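Local coordinates for protein neuraminidase (Influenza A virus, PDB 4GDI) that forms a tetrameric neuraminidase-like beta-propeller of a bat influenza A virus, with a diverged putative active site and only presumed sialidase activity, at residues 13-18 with 272-277; 19-24 with 276-281. One frame throughout, in Å; residues are numbered along the deposited sequence.

Contact 1 of 2, residues 13-18 with 272-277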
loop_
_atom_site.group_PDB
_atom_site.type_symbol
_atom_site.label_atom_id
_atom_site.label_comp_id
_atom_site.label_asym_id
_atom_site.label_seq_id
_atom_site.Cartn_x
_atom_site.Cartn_y
_atom_site.Cartn_z
ATOM N N SER A 13 -13.770 29.420 13.015
ATOM C CA SER A 13 -14.225 30.810 13.060
ATOM C C SER A 13 -13.139 31.821 13.407
ATOM O O SER A 13 -13.244 32.990 13.066
ATOM C CB SER A 13 -15.407 30.952 14.034
ATOM O OG SER A 13 -15.036 30.580 15.353
ATOM N N GLN A 14 -12.097 31.389 14.097
ATOM C CA GLN A 14 -11.001 32.292 14.396
ATOM C C GLN A 14 -9.690 31.536 14.267
ATOM O O GLN A 14 -9.643 30.335 14.483
ATOM C CB GLN A 14 -11.134 32.852 15.815
ATOM C CG GLN A 14 -12.404 33.669 16.055
ATOM C CD GLN A 14 -12.444 34.955 15.235
ATOM O OE1 GLN A 14 -11.402 35.507 14.871
ATOM N NE2 GLN A 14 -13.652 35.432 14.936
ATOM N N MET A 15 -8.635 32.251 13.912
ATOM C CA MET A 15 -7.311 31.658 13.848
ATOM C C MET A 15 -6.779 31.440 15.248
ATOM O O MET A 15 -6.998 32.264 16.126
ATOM C CB MET A 15 -6.361 32.575 13.096
ATOM C CG MET A 15 -4.960 31.960 12.941
ATOM S SD MET A 15 -3.882 32.872 11.814
ATOM C CE MET A 15 -4.681 32.465 10.248
ATOM N N CYS A 16 -6.073 30.334 15.459
ATOM C CA CYS A 16 -5.433 30.095 16.745
ATOM C C CYS A 16 -4.409 31.192 17.008
ATOM O O CYS A 16 -3.800 31.720 16.074
ATOM C CB CYS A 16 -4.756 28.721 16.766
ATOM S SG CYS A 16 -5.876 27.330 16.512
ATOM N N GLU A 17 -4.229 31.556 18.271
ATOM C CA GLU A 17 -3.139 32.459 18.625
ATOM C C GLU A 17 -1.828 31.755 18.299
ATOM O O GLU A 17 -1.668 30.569 18.606
ATOM C CB GLU A 17 -3.170 32.802 20.110
ATOM C CG GLU A 17 -4.142 33.903 20.493
ATOM C CD GLU A 17 -3.598 34.769 21.617
ATOM O OE1 GLU A 17 -3.581 34.298 22.777
ATOM O OE2 GLU A 17 -3.167 35.910 21.332
ATOM N N VAL A 18 -0.893 32.470 17.682
ATOM C CA VAL A 18 0.407 31.870 17.364
ATOM C C VAL A 18 1.537 32.518 18.151
ATOM O O VAL A 18 1.845 33.691 17.947
ATOM C CB VAL A 18 0.730 31.974 15.874
ATOM C CG1 VAL A 18 2.151 31.454 15.601
ATOM C CG2 VAL A 18 -0.296 31.225 15.049
ATOM N N LEU A 272 2.406 36.014 7.524
ATOM C CA LEU A 272 1.116 35.839 8.183
ATOM C C LEU A 272 0.521 37.206 8.473
ATOM O O LEU A 272 0.962 37.912 9.377
ATOM C CB LEU A 272 1.248 35.032 9.469
ATOM C CG LEU A 272 -0.057 34.579 10.131
ATOM C CD1 LEU A 272 -0.845 33.676 9.211
ATOM C CD2 LEU A 272 0.227 33.852 11.444
ATOM N N ASP A 273 -0.506 37.544 7.705
ATOM C CA ASP A 273 -1.059 38.890 7.652
ATOM C C ASP A 273 -2.224 39.011 8.639
ATOM O O ASP A 273 -3.383 39.108 8.247
ATOM C CB ASP A 273 -1.492 39.180 6.213
ATOM C CG ASP A 273 -2.065 40.566 6.029
ATOM O OD1 ASP A 273 -1.915 41.428 6.931
ATOM O OD2 ASP A 273 -2.666 40.786 4.958
ATOM N N GLU A 274 -1.862 38.993 9.920
ATOM C CA GLU A 274 -2.788 39.114 11.032
ATOM C C GLU A 274 -2.262 40.158 12.038
ATOM O O GLU A 274 -1.323 40.897 11.762
ATOM C CB GLU A 274 -2.927 37.752 11.717
ATOM C CG GLU A 274 -3.357 36.643 10.773
ATOM C CD GLU A 274 -4.784 36.832 10.298
ATOM O OE1 GLU A 274 -5.590 37.327 11.114
ATOM O OE2 GLU A 274 -5.103 36.506 9.128
ATOM N N LYS A 275 -2.883 40.206 13.204
ATOM C CA LYS A 275 -2.385 41.004 14.311
ATOM C C LYS A 275 -2.341 40.109 15.539
ATOM O O LYS A 275 -3.385 39.757 16.079
ATOM C CB LYS A 275 -3.309 42.187 14.586
ATOM C CG LYS A 275 -3.293 43.264 13.515
ATOM C CD LYS A 275 -3.973 44.530 14.023
ATOM C CE LYS A 275 -4.243 45.496 12.885
ATOM N NZ LYS A 275 -5.521 46.235 13.088
ATOM N N PRO A 276 -1.140 39.720 15.979
ATOM C CA PRO A 276 0.178 40.012 15.407
ATOM C C PRO A 276 0.399 39.399 14.035
ATOM O O PRO A 276 -0.223 38.387 13.699
ATOM C CB PRO A 276 1.138 39.335 16.390
ATOM C CG PRO A 276 0.377 39.246 17.665
ATOM C CD PRO A 276 -1.024 38.965 17.238
ATOM N N ALA A 277 1.296 40.011 13.268
ATOM C CA ALA A 277 1.757 39.441 12.018
ATOM C C ALA A 277 3.019 38.638 12.275
ATOM O O ALA A 277 3.678 38.822 13.297
ATOM C CB ALA A 277 2.048 40.542 11.019
#
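In this six-bladed neuraminidase propeller, the N-terminal lead-in to strand 20-25 runs past the loop that enters strand 277-281, and Met15 reaches across to Leu272 and Glu274. Both 13-18 and 272-277 are irregular here, and side chains alone make the contact. Met15 extends from its backbone with CG anti to N: the extended chi1 (-177°) and chi2 bring SD against both partners, 4.1 Å from Leu272 CD1 and 3.9 Å from Glu274 CG. The bend at chi3 swings Met15 CE, which lies 4.2 Å from Leu272 CD1. The Met15 and Leu272 side chains point in opposite directions and slide alongside each other. Glu274 offers its aliphatic part to the sulfur, while its carboxylate turns elsewhere: OE2 takes a salt bridge from Lys210 and a hydrogen bond with Tyr203 OH. Tyr203 and Ile205 of strand 200-205 also pack on the Met15 side chain. Cys16, beside Met15, is tied by its disulfide to Cys334. A cis peptide precedes Pro276 where the loop enters strand 277-281. Val18 makes a looser approach, its CG2 lying 4.5 Å from Leu272 CD2.

Contact 2 of 2, residues 19-24 with 276-281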
loop_
_atom_site.group_PDB
_atom_site.type_symbol
_atom_site.label_atom_id
_atom_site.label_comp_id
_atom_site.label_asym_id
_atom_site.label_seq_id
_atom_site.Cartn_x
_atom_site.Cartn_y
_atom_site.Cartn_z
ATOM N N LYS A 19 2.163 31.741 19.030
ATOM C CA LYS A 19 3.264 32.236 19.855
ATOM C C LYS A 19 4.519 31.418 19.619
ATOM O O LYS A 19 5.563 31.680 20.205
ATOM C CB LYS A 19 2.884 32.183 21.332
ATOM C CG LYS A 19 1.638 32.988 21.658
ATOM C CD LYS A 19 1.326 33.001 23.148
ATOM C CE LYS A 19 -0.168 33.208 23.385
ATOM N NZ LYS A 19 -0.473 33.750 24.736
ATOM N N GLY A 20 4.419 30.420 18.753
ATOM C CA GLY A 20 5.575 29.621 18.404
ATOM C C GLY A 20 5.347 28.810 17.146
ATOM O O GLY A 20 4.238 28.771 16.620
ATOM N N TRP A 21 6.403 28.160 16.669
ATOM C CA TRP A 21 6.305 27.305 15.492
ATOM C C TRP A 21 7.086 26.035 15.749
ATOM O O TRP A 21 8.245 26.085 16.147
ATOM C CB TRP A 21 6.895 28.017 14.282
ATOM C CG TRP A 21 6.245 29.342 13.974
ATOM C CD1 TRP A 21 6.631 30.568 14.427
ATOM C CD2 TRP A 21 5.113 29.563 13.132
ATOM N NE1 TRP A 21 5.812 31.541 13.911
ATOM C CE2 TRP A 21 4.866 30.947 13.120
ATOM C CE3 TRP A 21 4.281 28.726 12.390
ATOM C CZ2 TRP A 21 3.821 31.509 12.395
ATOM C CZ3 TRP A 21 3.249 29.290 11.672
ATOM C CH2 TRP A 21 3.027 30.663 11.684
ATOM N N VAL A 22 6.461 24.895 15.507
ATOM C CA VAL A 22 7.122 23.624 15.725
ATOM C C VAL A 22 7.100 22.775 14.462
ATOM O O VAL A 22 6.126 22.802 13.704
ATOM C CB VAL A 22 6.485 22.847 16.898
ATOM C CG1 VAL A 22 6.649 23.630 18.191
ATOM C CG2 VAL A 22 5.023 22.560 16.627
ATOM N N PRO A 23 8.184 22.014 14.224
ATOM C CA PRO A 23 8.220 21.168 13.032
ATOM C C PRO A 23 7.325 19.941 13.190
ATOM O O PRO A 23 7.435 19.217 14.186
ATOM C CB PRO A 23 9.696 20.746 12.948
ATOM C CG PRO A 23 10.171 20.787 14.365
ATOM C CD PRO A 23 9.419 21.918 15.015
ATOM N N THR A 24 6.451 19.700 12.226
ATOM C CA THR A 24 5.621 18.512 12.280
ATOM C C THR A 24 6.214 17.451 11.358
ATOM O O THR A 24 5.895 16.278 11.479
ATOM C CB THR A 24 4.174 18.807 11.890
ATOM O OG1 THR A 24 4.149 19.444 10.608
ATOM C CG2 THR A 24 3.520 19.712 12.914
ATOM N N PRO A 276 -1.140 39.720 15.979
ATOM C CA PRO A 276 0.178 40.012 15.407
ATOM C C PRO A 276 0.399 39.399 14.035
ATOM O O PRO A 276 -0.223 38.387 13.699
ATOM C CB PRO A 276 1.138 39.335 16.390
ATOM C CG PRO A 276 0.377 39.246 17.665
ATOM C CD PRO A 276 -1.024 38.965 17.238
ATOM N N ALA A 277 1.296 40.011 13.268
ATOM C CA ALA A 277 1.757 39.441 12.018
ATOM C C ALA A 277 3.019 38.638 12.275
ATOM O O ALA A 277 3.678 38.822 13.297
ATOM C CB ALA A 277 2.048 40.542 11.019
ATOM N N TRP A 278 3.359 37.755 11.343
ATOM C CA TRP A 278 4.664 37.098 11.359
ATOM C C TRP A 278 5.311 37.227 10.003
ATOM O O TRP A 278 4.661 36.986 8.979
ATOM C CB TRP A 278 4.531 35.622 11.697
ATOM C CG TRP A 278 4.182 35.352 13.118
ATOM C CD1 TRP A 278 2.949 35.413 13.684
ATOM C CD2 TRP A 278 5.082 34.955 14.155
ATOM N NE1 TRP A 278 3.020 35.066 15.007
ATOM C CE2 TRP A 278 4.321 34.780 15.321
ATOM C CE3 TRP A 278 6.459 34.723 14.207
ATOM C CZ2 TRP A 278 4.891 34.401 16.530
ATOM C CZ3 TRP A 278 7.024 34.345 15.409
ATOM C CH2 TRP A 278 6.242 34.185 16.551
ATOM N N THR A 279 6.583 37.626 10.002
ATOM C CA THR A 279 7.391 37.648 8.795
ATOM C C THR A 279 8.307 36.455 8.809
ATOM O O THR A 279 8.551 35.874 9.867
ATOM C CB THR A 279 8.240 38.923 8.700
ATOM O OG1 THR A 279 8.973 39.094 9.912
ATOM C CG2 THR A 279 7.346 40.149 8.474
ATOM N N SER A 280 8.833 36.104 7.640
ATOM C CA SER A 280 9.770 34.997 7.545
ATOM C C SER A 280 10.826 35.284 6.476
ATOM O O SER A 280 10.528 35.849 5.428
ATOM C CB SER A 280 9.013 33.690 7.266
ATOM O OG SER A 280 8.274 33.786 6.073
ATOM N N LYS A 281 12.073 34.917 6.761
ATOM C CA LYS A 281 13.170 35.209 5.845
ATOM C C LYS A 281 14.443 34.416 6.168
ATOM O O LYS A 281 14.596 33.841 7.259
ATOM C CB LYS A 281 13.472 36.706 5.872
ATOM C CG LYS A 281 13.949 37.209 7.245
ATOM C CD LYS A 281 14.246 38.717 7.239
ATOM C CE LYS A 281 14.986 39.149 8.517
ATOM N NZ LYS A 281 15.440 40.576 8.458
#
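Trp21 and Trp278 form a T-shaped pair across a blade boundary of the propeller, the edge of the first indole directed at a face of the second. From CB of Trp21, CG lies anti to the carbonyl carbon (chi1 -58°), and the ring extends toward strand 277-281. Trp21 CD1 reaches Trp278 CZ3 at 3.9 Å. NE1 comes over the six-membered ring of Trp278, nearer its rim than its centre and 3.2 Å above the plane; its shortest contact is 3.3 Å to Trp278 CE3. CE2 passes CD2 of Trp278 at 4.1 Å, and Trp21 CZ2 lies 3.9 Å from Trp278 CG, which sits at the Trp21 edge in the plane of that indole. CH2, at the far end of the indole, is turned to Leu272 of the loop before strand 277-281. The planes stand at 90°, with the centroids of the Trp21 five-membered and Trp278 six-membered rings 4.5 Å apart. The closeness of NE1 to the face is consistent with a polar N-H edge meeting the electron-rich pi surface. Lys19 adds a backbone touch, its CA 4.3 Å from Trp278 CZ2, although its CB is directed away from strand 277-281. Lys19 and Gly20 form a classic beta bulge opposite Ile362, just before Trp21. Phe339 makes a second edge-to-face contact with Trp21, Leu293 of strand 289-296 packs on it, and Gln295 of that strand touches Trp278. Val22 and Pro23 pack on Phe124 and Pro98 of a neighbouring subunit. Strand 20-25 is outermost within this chain in its sheet, beside 352-362, and 277-281 in its own, beside 289-296.

Both contacts join the N-terminal run of the chain to the same later element, first its entry loop and then its strand, sharing Pro276 and Ala277. Contact 1 is only partly buried and pairs aliphatic side chains and a thioether, with a glutamate whose charge is answered outside the contact. Contact 2 is buried and relies on flat indoles. Their centres lie 11 Å apart, and they meet directly: Leu272 N is probably hydrogen-bonded to Trp278 O at 2.9 Å, Trp278 NE1 makes a weak hydrogen bond to Val18 O, and Leu272 CD2 packs 4.3 Å from Trp21 CH2. Leu272 therefore borders both Met15 and the tryptophan pair.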